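Local coordinates for protein deseasin MCP-01 (Pseudoalteromonas sp., PDB 3VV3) that probably cleaves peptide bonds as a collagen-degrading, subtilisin-family serine protease whose catalytic domain carries bound calcium ions, at residues G69-A72 with D77-G80; A72-D77 with Y83-H88. One frame throughout, in Å; residues are numbered along the deposited sequence.

Interaction 1: G69-A72 with D77-G80. With CA (calcium ion), chain C; CA (calcium ion), chain F.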
ATOM      1  N   GLY A  69       2.212  34.296  -5.382  1.00  6.72           N
ATOM      2  CA  GLY A  69       3.385  35.081  -5.020  1.00  9.69           C
ATOM      3  C   GLY A  69       4.676  34.648  -5.695  1.00  9.93           C
ATOM      4  O   GLY A  69       5.742  35.206  -5.413  1.00 10.32           O
ATOM      5  N   GLU A  70       4.588  33.653  -6.572  1.00  8.50           N
ATOM      6  CA  GLU A  70       5.750  33.155  -7.300  1.00  8.45           C
ATOM      7  C   GLU A  70       5.706  33.460  -8.787  1.00 11.11           C
ATOM      8  O   GLU A  70       4.700  33.207  -9.464  1.00 11.72           O
ATOM      9  CB  GLU A  70       5.905  31.636  -7.120  1.00  9.46           C
ATOM     10  CG  GLU A  70       6.728  31.220  -5.905  1.00  9.26           C
ATOM     11  CD  GLU A  70       8.217  31.390  -6.123  1.00  9.76           C
ATOM     12  OE1 GLU A  70       8.620  31.604  -7.276  1.00  4.81           O
ATOM     13  OE2 GLU A  70       8.990  31.293  -5.159  1.00  6.72           O
ATOM     14  N   ILE A  71       6.807  34.005  -9.290  1.00  8.84           N
ATOM     15  CA  ILE A  71       7.045  34.071 -10.722  1.00 11.17           C
ATOM     16  C   ILE A  71       7.669  32.748 -11.132  1.00 13.05           C
ATOM     17  O   ILE A  71       8.741  32.394 -10.656  1.00  8.35           O
ATOM     18  CB  ILE A  71       8.020  35.210 -11.069  1.00 12.03           C
ATOM     19  CG1 ILE A  71       7.431  36.552 -10.626  1.00 11.66           C
ATOM     20  CG2 ILE A  71       8.343  35.196 -12.551  1.00 13.03           C
ATOM     21  CD1 ILE A  71       8.288  37.759 -11.001  1.00 15.41           C
ATOM     22  N   ALA A  72       7.003  32.000 -12.002  1.00 10.38           N
ATOM     23  CA  ALA A  72       7.510  30.688 -12.370  1.00 13.80           C
ATOM     24  C   ALA A  72       8.837  30.793 -13.108  1.00 15.41           C
ATOM     25  O   ALA A  72       9.026  31.670 -13.952  1.00 15.86           O
ATOM     26  CB  ALA A  72       6.489  29.932 -13.219  1.00 15.48           C
ATOM     27  N   ASP A  77      13.107  32.883  -5.164  1.00  8.32           N
ATOM     28  CA  ASP A  77      12.033  32.695  -4.187  1.00  6.78           C
ATOM     29  C   ASP A  77      11.281  34.021  -4.003  1.00  7.35           C
ATOM     30  O   ASP A  77      11.510  34.724  -3.020  1.00  8.71           O
ATOM     31  CB  ASP A  77      12.658  32.225  -2.858  1.00  7.64           C
ATOM     32  CG  ASP A  77      11.656  32.131  -1.716  1.00 11.36           C
ATOM     33  OD1 ASP A  77      10.439  32.158  -1.971  1.00  4.70           O
ATOM     34  OD2 ASP A  77      12.096  32.054  -0.547  1.00  7.85           O
ATOM     35  N   ASN A  78      10.371  34.355  -4.927  1.00  5.23           N
ATOM     36  CA  ASN A  78       9.810  35.721  -4.963  1.00  8.30           C
ATOM     37  C   ASN A  78       9.003  36.086  -3.731  1.00 11.58           C
ATOM     38  O   ASN A  78       9.023  37.241  -3.296  1.00  9.81           O
ATOM     39  CB  ASN A  78       8.955  35.982  -6.210  1.00  9.76           C
ATOM     40  CG  ASN A  78       9.664  35.625  -7.492  1.00 15.04           C
ATOM     41  OD1 ASN A  78      10.407  36.432  -8.081  1.00  9.97           O
ATOM     42  ND2 ASN A  78       9.437  34.411  -7.940  1.00  6.26           N
ATOM     43  N   ASP A  79       8.291  35.107  -3.169  1.00  6.14           N
ATOM     44  CA  ASP A  79       7.460  35.364  -1.998  1.00  9.33           C
ATOM     45  C   ASP A  79       8.203  35.181  -0.678  1.00 10.40           C
ATOM     46  O   ASP A  79       7.633  35.394   0.390  1.00 10.96           O
ATOM     47  CB  ASP A  79       6.140  34.565  -2.032  1.00  8.86           C
ATOM     48  CG  ASP A  79       6.348  33.067  -2.153  1.00 11.10           C
ATOM     49  OD1 ASP A  79       7.419  32.656  -2.619  1.00  5.84           O
ATOM     50  OD2 ASP A  79       5.426  32.298  -1.797  1.00 11.45           O
ATOM     51  N   GLY A  80       9.477  34.812  -0.755  1.00  6.94           N
ATOM     52  CA  GLY A  80      10.303  34.696   0.429  1.00  6.58           C
ATOM     53  C   GLY A  80       9.807  33.669   1.427  1.00  8.98           C
ATOM     54  O   GLY A  80       9.849  33.891   2.636  1.00  7.72           O
TER
HETATM   55 CA    CA C 401       8.759  30.722  -2.984  1.00 30.00          CA
HETATM   56 CA    CA F 404      10.163  32.477  -8.745  1.00 30.00          CA
HETATM   57  O   HOH W   1       5.813  37.718  -4.339  1.00 15.17           O

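Interaction 2: A72-D77 with Y83-H88. With CA (calcium ion), chain F; CA (calcium ion), chain C.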
ATOM      1  N   ALA A  72       7.003  32.000 -12.002  1.00 10.38           N
ATOM      2  CA  ALA A  72       7.510  30.688 -12.370  1.00 13.80           C
ATOM      3  C   ALA A  72       8.837  30.793 -13.108  1.00 15.41           C
ATOM      4  O   ALA A  72       9.026  31.670 -13.952  1.00 15.86           O
ATOM      5  CB  ALA A  72       6.489  29.932 -13.219  1.00 15.48           C
ATOM      6  N   GLY A  73       9.755  29.897 -12.765  1.00 13.38           N
ATOM      7  CA  GLY A  73      10.941  29.659 -13.567  1.00 14.90           C
ATOM      8  C   GLY A  73      12.025  30.718 -13.565  1.00 17.43           C
ATOM      9  O   GLY A  73      12.949  30.641 -14.376  1.00 19.08           O
ATOM     10  N   ASP A  74      11.936  31.701 -12.671  1.00 13.48           N
ATOM     11  CA  ASP A  74      12.969  32.740 -12.632  1.00 13.43           C
ATOM     12  C   ASP A  74      14.113  32.431 -11.653  1.00 16.83           C
ATOM     13  O   ASP A  74      15.086  33.184 -11.565  1.00 14.78           O
ATOM     14  CB  ASP A  74      12.367  34.136 -12.399  1.00 11.78           C
ATOM     15  CG  ASP A  74      11.940  34.365 -10.962  1.00 14.90           C
ATOM     16  OD1 ASP A  74      11.880  33.389 -10.191  1.00  8.45           O
ATOM     17  OD2 ASP A  74      11.663  35.527 -10.606  1.00 10.49           O
ATOM     18  N   GLY A  75      14.011  31.310 -10.941  1.00  9.94           N
ATOM     19  CA  GLY A  75      15.083  30.874 -10.066  1.00 14.56           C
ATOM     20  C   GLY A  75      15.166  31.661  -8.773  1.00  9.32           C
ATOM     21  O   GLY A  75      16.125  31.527  -8.015  1.00 10.38           O
ATOM     22  N   ILE A  76      14.147  32.475  -8.525  1.00  9.53           N
ATOM     23  CA  ILE A  76      14.081  33.313  -7.336  1.00  7.67           C
ATOM     24  C   ILE A  76      12.896  32.895  -6.473  1.00  7.47           C
ATOM     25  O   ILE A  76      11.819  32.586  -6.987  1.00  7.68           O
ATOM     26  CB  ILE A  76      13.913  34.795  -7.725  1.00  6.90           C
ATOM     27  CG1 ILE A  76      15.123  35.252  -8.551  1.00  9.86           C
ATOM     28  CG2 ILE A  76      13.711  35.673  -6.482  1.00  8.67           C
ATOM     29  CD1 ILE A  76      14.981  36.660  -9.095  1.00 15.15           C
ATOM     30  N   ASP A  77      13.107  32.883  -5.164  1.00  8.32           N
ATOM     31  CA  ASP A  77      12.033  32.695  -4.187  1.00  6.78           C
ATOM     32  C   ASP A  77      11.281  34.021  -4.003  1.00  7.35           C
ATOM     33  O   ASP A  77      11.510  34.724  -3.020  1.00  8.71           O
ATOM     34  CB  ASP A  77      12.658  32.225  -2.858  1.00  7.64           C
ATOM     35  CG  ASP A  77      11.656  32.131  -1.716  1.00 11.36           C
ATOM     36  OD1 ASP A  77      10.439  32.158  -1.971  1.00  4.70           O
ATOM     37  OD2 ASP A  77      12.096  32.054  -0.547  1.00  7.85           O
ATOM     38  N   TYR A  83      11.391  28.570  -0.400  1.00  5.18           N
ATOM     39  CA  TYR A  83      11.461  27.641  -1.523  1.00  6.36           C
ATOM     40  C   TYR A  83      11.425  28.384  -2.842  1.00  8.82           C
ATOM     41  O   TYR A  83      10.606  29.269  -3.051  1.00  6.47           O
ATOM     42  CB  TYR A  83      10.318  26.609  -1.446  1.00  6.48           C
ATOM     43  CG  TYR A  83      10.406  25.805  -0.173  1.00  7.02           C
ATOM     44  CD1 TYR A  83      11.187  24.660  -0.110  1.00  7.44           C
ATOM     45  CD2 TYR A  83       9.751  26.217   0.980  1.00  7.15           C
ATOM     46  CE1 TYR A  83      11.299  23.939   1.062  1.00 10.07           C
ATOM     47  CE2 TYR A  83       9.858  25.493   2.169  1.00  6.05           C
ATOM     48  CZ  TYR A  83      10.631  24.355   2.192  1.00  7.93           C
ATOM     49  OH  TYR A  83      10.755  23.617   3.351  1.00  8.70           O
ATOM     50  N   ILE A  84      12.325  28.029  -3.741  1.00  7.20           N
ATOM     51  CA  ILE A  84      12.389  28.697  -5.031  1.00  5.84           C
ATOM     52  C   ILE A  84      11.392  28.126  -6.038  1.00  8.93           C
ATOM     53  O   ILE A  84      11.321  26.915  -6.242  1.00  6.76           O
ATOM     54  CB  ILE A  84      13.796  28.577  -5.624  1.00  8.83           C
ATOM     55  CG1 ILE A  84      14.791  29.367  -4.768  1.00  9.64           C
ATOM     56  CG2 ILE A  84      13.797  29.032  -7.090  1.00  9.21           C
ATOM     57  CD1 ILE A  84      16.254  29.050  -5.087  1.00 11.15           C
ATOM     58  N   ASP A  85      10.620  29.002  -6.670  1.00  6.09           N
ATOM     59  CA  ASP A  85       9.773  28.600  -7.790  1.00  6.71           C
ATOM     60  C   ASP A  85       8.728  27.555  -7.383  1.00 10.90           C
ATOM     61  O   ASP A  85       8.380  26.680  -8.180  1.00  7.79           O
ATOM     62  CB  ASP A  85      10.630  28.087  -8.967  1.00  9.34           C
ATOM     63  CG  ASP A  85      11.392  29.206  -9.676  1.00 12.77           C
ATOM     64  OD1 ASP A  85      11.131  30.380  -9.368  1.00  7.24           O
ATOM     65  OD2 ASP A  85      12.243  28.923 -10.541  1.00 11.23           O
ATOM     66  N   ASP A  86       8.226  27.657  -6.152  1.00  6.56           N
ATOM     67  CA  ASP A  86       7.180  26.749  -5.676  1.00  7.66           C
ATOM     68  C   ASP A  86       5.807  27.157  -6.214  1.00  5.81           C
ATOM     69  O   ASP A  86       4.980  27.740  -5.515  1.00  7.17           O
ATOM     70  CB  ASP A  86       7.182  26.619  -4.146  1.00  5.82           C
ATOM     71  CG  ASP A  86       6.903  27.925  -3.438  1.00 10.39           C
ATOM     72  OD1 ASP A  86       7.530  28.937  -3.805  1.00  4.07           O
ATOM     73  OD2 ASP A  86       6.067  27.930  -2.511  1.00  5.60           O
ATOM     74  N   VAL A  87       5.590  26.841  -7.481  1.00  6.46           N
ATOM     75  CA  VAL A  87       4.375  27.228  -8.170  1.00  6.07           C
ATOM     76  C   VAL A  87       3.193  26.375  -7.724  1.00  5.99           C
ATOM     77  O   VAL A  87       2.121  26.896  -7.457  1.00  6.52           O
ATOM     78  CB  VAL A  87       4.561  27.114  -9.697  1.00  9.05           C
ATOM     79  CG1 VAL A  87       3.231  27.337 -10.425  1.00  8.37           C
ATOM     80  CG2 VAL A  87       5.635  28.112 -10.165  1.00  9.90           C
ATOM     81  N   HIS A  88       3.412  25.067  -7.619  1.00  5.58           N
ATOM     82  CA  HIS A  88       2.352  24.131  -7.249  1.00  5.70           C
ATOM     83  C   HIS A  88       2.551  23.499  -5.872  1.00  7.62           C
ATOM     84  O   HIS A  88       1.727  22.691  -5.429  1.00  6.11           O
ATOM     85  CB  HIS A  88       2.267  23.012  -8.287  1.00  6.53           C
ATOM     86  CG  HIS A  88       1.955  23.495  -9.668  1.00  8.72           C
ATOM     87  ND1 HIS A  88       0.797  24.177  -9.971  1.00 10.05           N
ATOM     88  CD2 HIS A  88       2.645  23.387 -10.828  1.00 11.14           C
ATOM     89  CE1 HIS A  88       0.787  24.472 -11.259  1.00 11.70           C
ATOM     90  NE2 HIS A  88       1.892  23.995 -11.805  1.00 11.43           N
TER
HETATM   91 CA    CA F 404      10.163  32.477  -8.745  1.00 30.00          CA
HETATM   92 CA    CA C 401       8.759  30.722  -2.984  1.00 30.00          CA

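Interaction 1: G69-A72 with D77-G80
Glu-70 reaches over to the Asp-77 to Gly-80 turn and joins two calcium ions with one carboxylate. Its CB makes no close approach to the turn. The chain then bends at chi2 (-77°), which brings CG to 3.7 Å from Asp-79 OD1, and CD sits between the metals. OE1 binds the calcium ion of chain F, while OE2 binds that of chain C at 2.3 Å. OE2 also accepts a weak bond from the backbone N of Asn-78, and probably one from Asp-85 N.

The type I turn presents Asp-77 OD1 and Asp-79 OD1 to the same chain C calcium, with Asn-81, Tyr-83 O and Asp-86 completing its shell. The alternating Asp-77, Asp-79, Asn-81 spacing, followed by a main-chain oxygen at 83, resembles the DxDx(D/N)G calcium loop of EF-hand type, with Asn-81 at the third acidic position. The Glu-70 and Asp-79 carboxylate planes stand 85° apart, and their OE2 and OD1 atoms come within 3.3 Å because both bind the metal. The carboxylates of Asp-77 and Asp-79 have further polar partners in Gly-82 and Asn-67.

At the chain F ion the modelled amide of Asn-78 is doubtful. Asn-78 ND2 lies 2.2 Å from this calcium. The same Asn-78 ND2 is 3.0 Å from another donor, Ile-71 N, so the oxygen probably belongs there, and the bond assigned from ND2 to Glu-70 OE1 is equally uncertain. Ile-71 gives its carbonyl oxygen to the same calcium, and its side chain crosses that of Asn-78 at about a right angle. On the backbone flank, Gly-69 O accepts from a water at 2.7 Å, which bonds weakly to Asn-78 O.

Interaction 2: A72-D77 with Y83-H88
Asp-77 and Ile-84 bring their CA atoms within 4.1 Å, whereas Ala-72 and Asp-85 stand 5.5 Å apart at CA, and neither 72-77 nor 83-88 forms a regular helix or strand. Asp-85 carries the centre of the contact. CG anti to the carbonyl carbon (chi1 -72°) turns its carboxylate toward 72-77, where OD1 binds the chain F calcium at 2.4 Å and OD2 accepts Gly-75 N at 3.0 Å. That N-H comes in on the syn side, close to the carboxylate plane, with an angle of 146° at the hydrogen, so metal and hydrogen bond together fix the rotation of the group.

Asp-74 delivers its OD1 to the same ion. Ile-76 N, 3.0 Å from Asp-74 OD1, approaches well above the carboxylate plane, with 155° at the hydrogen, and closes an Asx turn. The turn is consistent with the placing of the next ligand, since Ile-76 donates its own carbonyl oxygen to that ion. Glu-70 OE1 and Ile-71 O supply further positions, and Asn-78 another, probably through its amide oxygen.

Ile-84 CG2, the branch anti to its backbone N, lies against the backbone carbonyl carbon of Gly-75, at 3.4 Å from Gly-75 C, and CG1 flanks Asp-77. In an apolar side-chain contact, Val-87 CG2 meets Ala-72 CB at 3.7 Å.

At the second ion, that of chain C, Tyr-83 O joins Asp-77 OD1, and Asp-86 OD1 binds at 2.3 Å. Consecutive acids, Asp-85 and Asp-86, thus serve different metals. Ligands gathered from side chains and main-chain carbonyls of one irregular loop make this a paired calcium site.

Interactions 1 and 2 have centres 5 Å apart and share Ala-72 and Asp-77. Along the chain the segments follow as 69-72, 72-77, 77-80 and 83-88, all in the loop between strands 45-50 and 89-91 of the parallel subtilisin-type sheet, at the surface about 25 Å from the chain's centre. The two calcium ions, 6.2 Å from each other, take ligands from both contacts, which suggests that metal ligation, with no helix or strand in these segments, holds the loop in shape. In sequence it falls between strand 45-50, ending at Asp-50, and helix 105-114, starting at His-105, two residues that with Ser-270 fit a charge-relay triad.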